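Local atomic coordinates of 4-hydroxybenzoyl-CoA thioesterase (Pseudomonas sp. CBS3, PDB entry 1LO8), a protein that hydrolyses 4-hydroxybenzoyl-CoA to 4-hydroxybenzoate and coenzyme A, the last of three steps that turn 4-chlorobenzoate into 4-hydroxybenzoate. Residues A[91-96]-A[114-119]. Numbering follows the deposited sequence.
Sequences SFVQRH and DEIRVF. With 4CA (4-hydroxybenzyl coenzyme A), chain B.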
loop_
_atom_site.group_PDB
_atom_site.type_symbol
_atom_site.label_atom_id
_atom_site.label_comp_id
_atom_site.label_asym_id
_atom_site.label_seq_id
_atom_site.Cartn_x
_atom_site.Cartn_y
_atom_site.Cartn_z
ATOM N N SER A 91 -2.916 21.053 18.806
ATOM C CA SER A 91 -2.510 19.693 18.536
ATOM C C SER A 91 -3.036 18.779 19.597
ATOM O O SER A 91 -3.649 19.199 20.576
ATOM C CB SER A 91 -1.002 19.602 18.485
ATOM O OG SER A 91 -0.453 20.309 19.567
ATOM N N PHE A 92 -2.800 17.513 19.409
ATOM C CA PHE A 92 -3.243 16.561 20.376
ATOM C C PHE A 92 -2.407 15.305 20.236
ATOM O O PHE A 92 -1.923 14.996 19.144
ATOM C CB PHE A 92 -4.745 16.314 20.289
ATOM C CG PHE A 92 -5.197 15.668 19.005
ATOM C CD1 PHE A 92 -5.573 16.480 17.938
ATOM C CD2 PHE A 92 -5.245 14.282 18.845
ATOM C CE1 PHE A 92 -5.992 15.915 16.736
ATOM C CE2 PHE A 92 -5.679 13.684 17.651
ATOM C CZ PHE A 92 -6.052 14.524 16.596
ATOM N N VAL A 93 -2.195 14.632 21.331
ATOM C CA VAL A 93 -1.395 13.442 21.302
ATOM C C VAL A 93 -2.286 12.243 21.377
ATOM O O VAL A 93 -2.956 12.053 22.385
ATOM C CB VAL A 93 -0.387 13.395 22.459
ATOM C CG1 VAL A 93 0.631 12.256 22.222
ATOM C CG2 VAL A 93 0.360 14.730 22.590
ATOM N N GLN A 94 -2.280 11.453 20.306
ATOM C CA GLN A 94 -3.045 10.242 20.275
ATOM C C GLN A 94 -2.093 9.092 20.480
ATOM O O GLN A 94 -1.119 8.966 19.745
ATOM C CB GLN A 94 -3.649 10.032 18.896
ATOM C CG GLN A 94 -4.945 9.211 18.902
ATOM C CD GLN A 94 -5.805 9.470 17.669
ATOM O OE1 GLN A 94 -5.283 9.911 16.654
ATOM N NE2 GLN A 94 -7.093 9.185 17.736
ATOM N N ARG A 95 -2.424 8.269 21.461
ATOM C CA ARG A 95 -1.638 7.115 21.824
ATOM C C ARG A 95 -2.281 5.808 21.372
ATOM O O ARG A 95 -3.496 5.607 21.510
ATOM C CB ARG A 95 -1.491 7.088 23.329
ATOM C CG ARG A 95 -0.990 5.734 23.804
ATOM C CD ARG A 95 -0.295 5.914 25.136
ATOM N NE ARG A 95 0.909 6.707 24.939
ATOM C CZ ARG A 95 1.716 7.059 25.931
ATOM N NH1 ARG A 95 1.478 6.719 27.190
ATOM N NH2 ARG A 95 2.799 7.767 25.676
ATOM N N HIS A 96 -1.466 4.896 20.823
ATOM C CA HIS A 96 -1.989 3.618 20.388
ATOM C C HIS A 96 -1.117 2.511 20.929
ATOM O O HIS A 96 0.120 2.610 21.029
ATOM C CB HIS A 96 -2.054 3.438 18.836
ATOM C CG HIS A 96 -2.580 4.568 18.035
ATOM N ND1 HIS A 96 -3.918 4.637 17.741
ATOM C CD2 HIS A 96 -1.939 5.642 17.515
ATOM C CE1 HIS A 96 -4.088 5.716 17.008
ATOM N NE2 HIS A 96 -2.918 6.353 16.865
ATOM N N ASP A 114 2.884 6.989 19.716
ATOM C CA ASP A 114 2.231 8.225 20.118
ATOM C C ASP A 114 2.273 9.104 18.918
ATOM O O ASP A 114 3.355 9.417 18.415
ATOM C CB ASP A 114 2.972 8.964 21.245
ATOM C CG ASP A 114 2.758 8.374 22.599
ATOM O OD1 ASP A 114 1.866 7.611 22.862
ATOM O OD2 ASP A 114 3.650 8.744 23.451
ATOM N N GLU A 115 1.090 9.479 18.471
ATOM C CA GLU A 115 0.960 10.315 17.311
ATOM C C GLU A 115 0.537 11.693 17.710
ATOM O O GLU A 115 -0.433 11.805 18.431
ATOM C CB GLU A 115 -0.089 9.813 16.285
ATOM C CG GLU A 115 0.332 8.459 15.632
ATOM C CD GLU A 115 -0.695 8.030 14.643
ATOM O OE1 GLU A 115 -1.849 8.365 14.751
ATOM O OE2 GLU A 115 -0.235 7.224 13.718
ATOM N N ILE A 116 1.232 12.700 17.210
ATOM C CA ILE A 116 0.857 14.074 17.434
ATOM C C ILE A 116 0.203 14.524 16.152
ATOM O O ILE A 116 0.827 14.504 15.102
ATOM C CB ILE A 116 2.015 14.971 17.854
ATOM C CG1 ILE A 116 2.649 14.404 19.089
ATOM C CG2 ILE A 116 1.566 16.405 18.134
ATOM C CD1 ILE A 116 3.633 15.417 19.681
ATOM N N ARG A 117 -1.080 14.886 16.248
ATOM C CA ARG A 117 -1.850 15.301 15.102
ATOM C C ARG A 117 -2.537 16.618 15.371
ATOM O O ARG A 117 -2.557 17.111 16.484
ATOM C CB ARG A 117 -2.928 14.247 14.752
ATOM C CG ARG A 117 -2.435 12.839 14.372
ATOM C CD ARG A 117 -3.585 11.865 14.321
ATOM N NE ARG A 117 -3.177 10.524 13.880
ATOM C CZ ARG A 117 -3.283 10.119 12.620
ATOM N NH1 ARG A 117 -3.738 10.884 11.613
ATOM N NH2 ARG A 117 -2.924 8.890 12.336
ATOM N N VAL A 118 -3.106 17.193 14.331
ATOM C CA VAL A 118 -3.861 18.441 14.475
ATOM C C VAL A 118 -5.109 18.376 13.589
ATOM O O VAL A 118 -5.150 17.627 12.586
ATOM C CB VAL A 118 -3.056 19.645 13.980
ATOM C CG1 VAL A 118 -1.687 19.770 14.585
ATOM C CG2 VAL A 118 -2.885 19.529 12.463
ATOM N N PHE A 119 -6.113 19.202 13.929
ATOM C CA PHE A 119 -7.304 19.321 13.097
ATOM C C PHE A 119 -6.890 20.316 12.043
ATOM O O PHE A 119 -6.296 21.298 12.429
ATOM C CB PHE A 119 -8.486 19.858 13.857
ATOM C CG PHE A 119 -9.098 18.722 14.601
ATOM C CD1 PHE A 119 -9.987 17.848 13.975
ATOM C CD2 PHE A 119 -8.764 18.488 15.931
ATOM C CE1 PHE A 119 -10.546 16.769 14.657
ATOM C CE2 PHE A 119 -9.308 17.399 16.618
ATOM C CZ PHE A 119 -10.206 16.538 15.987
HETATM N N1A 4CA B . 5.786 17.952 17.201
HETATM C C2A 4CA B . 4.773 18.244 18.084
HETATM N N3A 4CA B . 3.757 19.036 17.926
HETATM C C4A 4CA B . 3.778 19.601 16.712
HETATM C C5A 4CA B . 4.733 19.428 15.734
HETATM C C6A 4CA B . 5.792 18.527 15.992
HETATM N N6A 4CA B . 6.771 18.230 15.152
HETATM N N7A 4CA B . 4.432 20.201 14.611
HETATM C C8A 4CA B . 3.297 20.837 14.945
HETATM N N9A 4CA B . 2.910 20.540 16.213
HETATM C C1D 4CA B . 1.872 21.194 16.957
HETATM C C2D 4CA B . 2.323 22.633 16.917
HETATM O O2D 4CA B . 3.149 22.969 18.033
HETATM C C3D 4CA B . 1.052 23.377 17.136
HETATM O O3D 4CA B . 0.819 23.451 18.524
HETATM P P3D 4CA B . 0.105 24.131 19.653
HETATM O O7A 4CA B . 1.158 24.504 20.671
HETATM O O8A 4CA B . -0.635 25.331 19.102
HETATM O O9A 4CA B . -0.886 23.195 20.285
HETATM C C4D 4CA B . 0.066 22.536 16.374
HETATM O O4D 4CA B . 0.738 21.234 16.183
HETATM C C5D 4CA B . -0.217 23.244 15.063
HETATM O O5D 4CA B . 1.049 23.489 14.423
HETATM P P1A 4CA B . 1.297 24.957 13.950
HETATM O O1A 4CA B . 2.747 25.069 13.628
HETATM O O2A 4CA B . 0.951 25.800 15.121
HETATM O O3A 4CA B . 0.397 25.325 12.754
HETATM P P2A 4CA B . 0.617 25.228 11.138
HETATM O O4A 4CA B . -0.722 25.402 10.504
HETATM O O5A 4CA B . 1.491 26.352 10.734
HETATM O O6A 4CA B . 1.328 23.833 10.656
HETATM C CBP 4CA B . 0.558 21.840 9.617
HETATM C CCP 4CA B . 0.443 22.739 10.842
HETATM C CDP 4CA B . -0.023 22.510 8.348
HETATM C CEP 4CA B . -0.101 20.485 9.896
HETATM C CAP 4CA B . 2.028 21.627 9.260
HETATM O OAP 4CA B . 2.685 20.924 10.339
HETATM C C9P 4CA B . 2.146 20.505 8.206
HETATM O O9P 4CA B . 1.734 20.604 7.045
HETATM N N8P 4CA B . 2.758 19.261 8.607
HETATM C C7P 4CA B . 2.677 18.284 7.514
HETATM C C6P 4CA B . 1.464 17.388 7.732
HETATM C C5P 4CA B . 1.560 16.144 6.819
HETATM O O5P 4CA B . 1.699 16.193 5.618
HETATM N N4P 4CA B . 1.598 14.864 7.483
HETATM C C3P 4CA B . 1.679 13.751 6.535
HETATM C C2P 4CA B . 0.296 13.386 5.987
HETATM S S1P 4CA B . -1.013 12.962 7.158
HETATM C C1B 4CA B . -2.348 12.368 6.194
HETATM C C2B 4CA B . -3.636 12.420 6.869
HETATM C C3B 4CA B . -4.498 13.510 6.617
HETATM C C4B 4CA B . -5.754 13.568 7.253
HETATM C C5B 4CA B . -6.147 12.523 8.121
HETATM O O2B 4CA B . -7.429 12.491 8.631
HETATM C C6B 4CA B . -5.248 11.458 8.411
HETATM C C7B 4CA B . -4.013 11.367 7.733
#
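With CG beside the backbone N in each (chi1 -66° and -44°), Glu-115 and His-96 rise from the same side of two antiparallel strands, and Glu-115, extended beyond CG, runs out to meet the imidazole. His-96 NE2 donates to Glu-115 OE1 over 3.1 Å, coming down on the carboxylate from above its plane, with the two flat groups nearly perpendicular. The same oxygen takes NE and NH2 of Arg-117 side-on, each at 2.7 Å, so three N-H groups converge on one buried atom. Were Glu-115 an alanine, the Arg-117 guanidinium would probably lose this two-nitrogen grip and keep only its other partners, and His-96 NE2 would lose its acceptor. Asp-32 on helix 25-41 gives Arg-117 NH2 a second carboxylate, while Thr-82 holds His-96 ND1. These strands are the hairpin 92-101/107-123 of the hot-dog fold, whose sheet wraps the long helix 25-41; the Glu-115 side faces that helix. Backbone bonds join Phe-92 to Arg-117 and Gln-94 to Glu-115 in both directions. Further along this inner face, the Phe-92 ring lies against Arg-117, with Phe-92 CZ 3.6 Å from Arg-117 CB, and meets the Phe-119 ring obliquely. Arg-117 NH1 comes within 3.6 Å of C6B in the hydroxybenzyl ring of 4-hydroxybenzyl-CoA. On the other face, Arg-95 bends at chi3 (-66°) to lie alongside Asp-114, guanidinium and carboxylate almost coplanar; Arg-95 NH2 reaches the syn lone pair of Asp-114 OD2 at 2.6 Å, and NE pairs with OD1. Ser-91 OG donates a hydrogen bond to ligand phosphate oxygen O9A (3.0 Å), and Ile-116 CG2 packs 3.4 Å from adenine N3A.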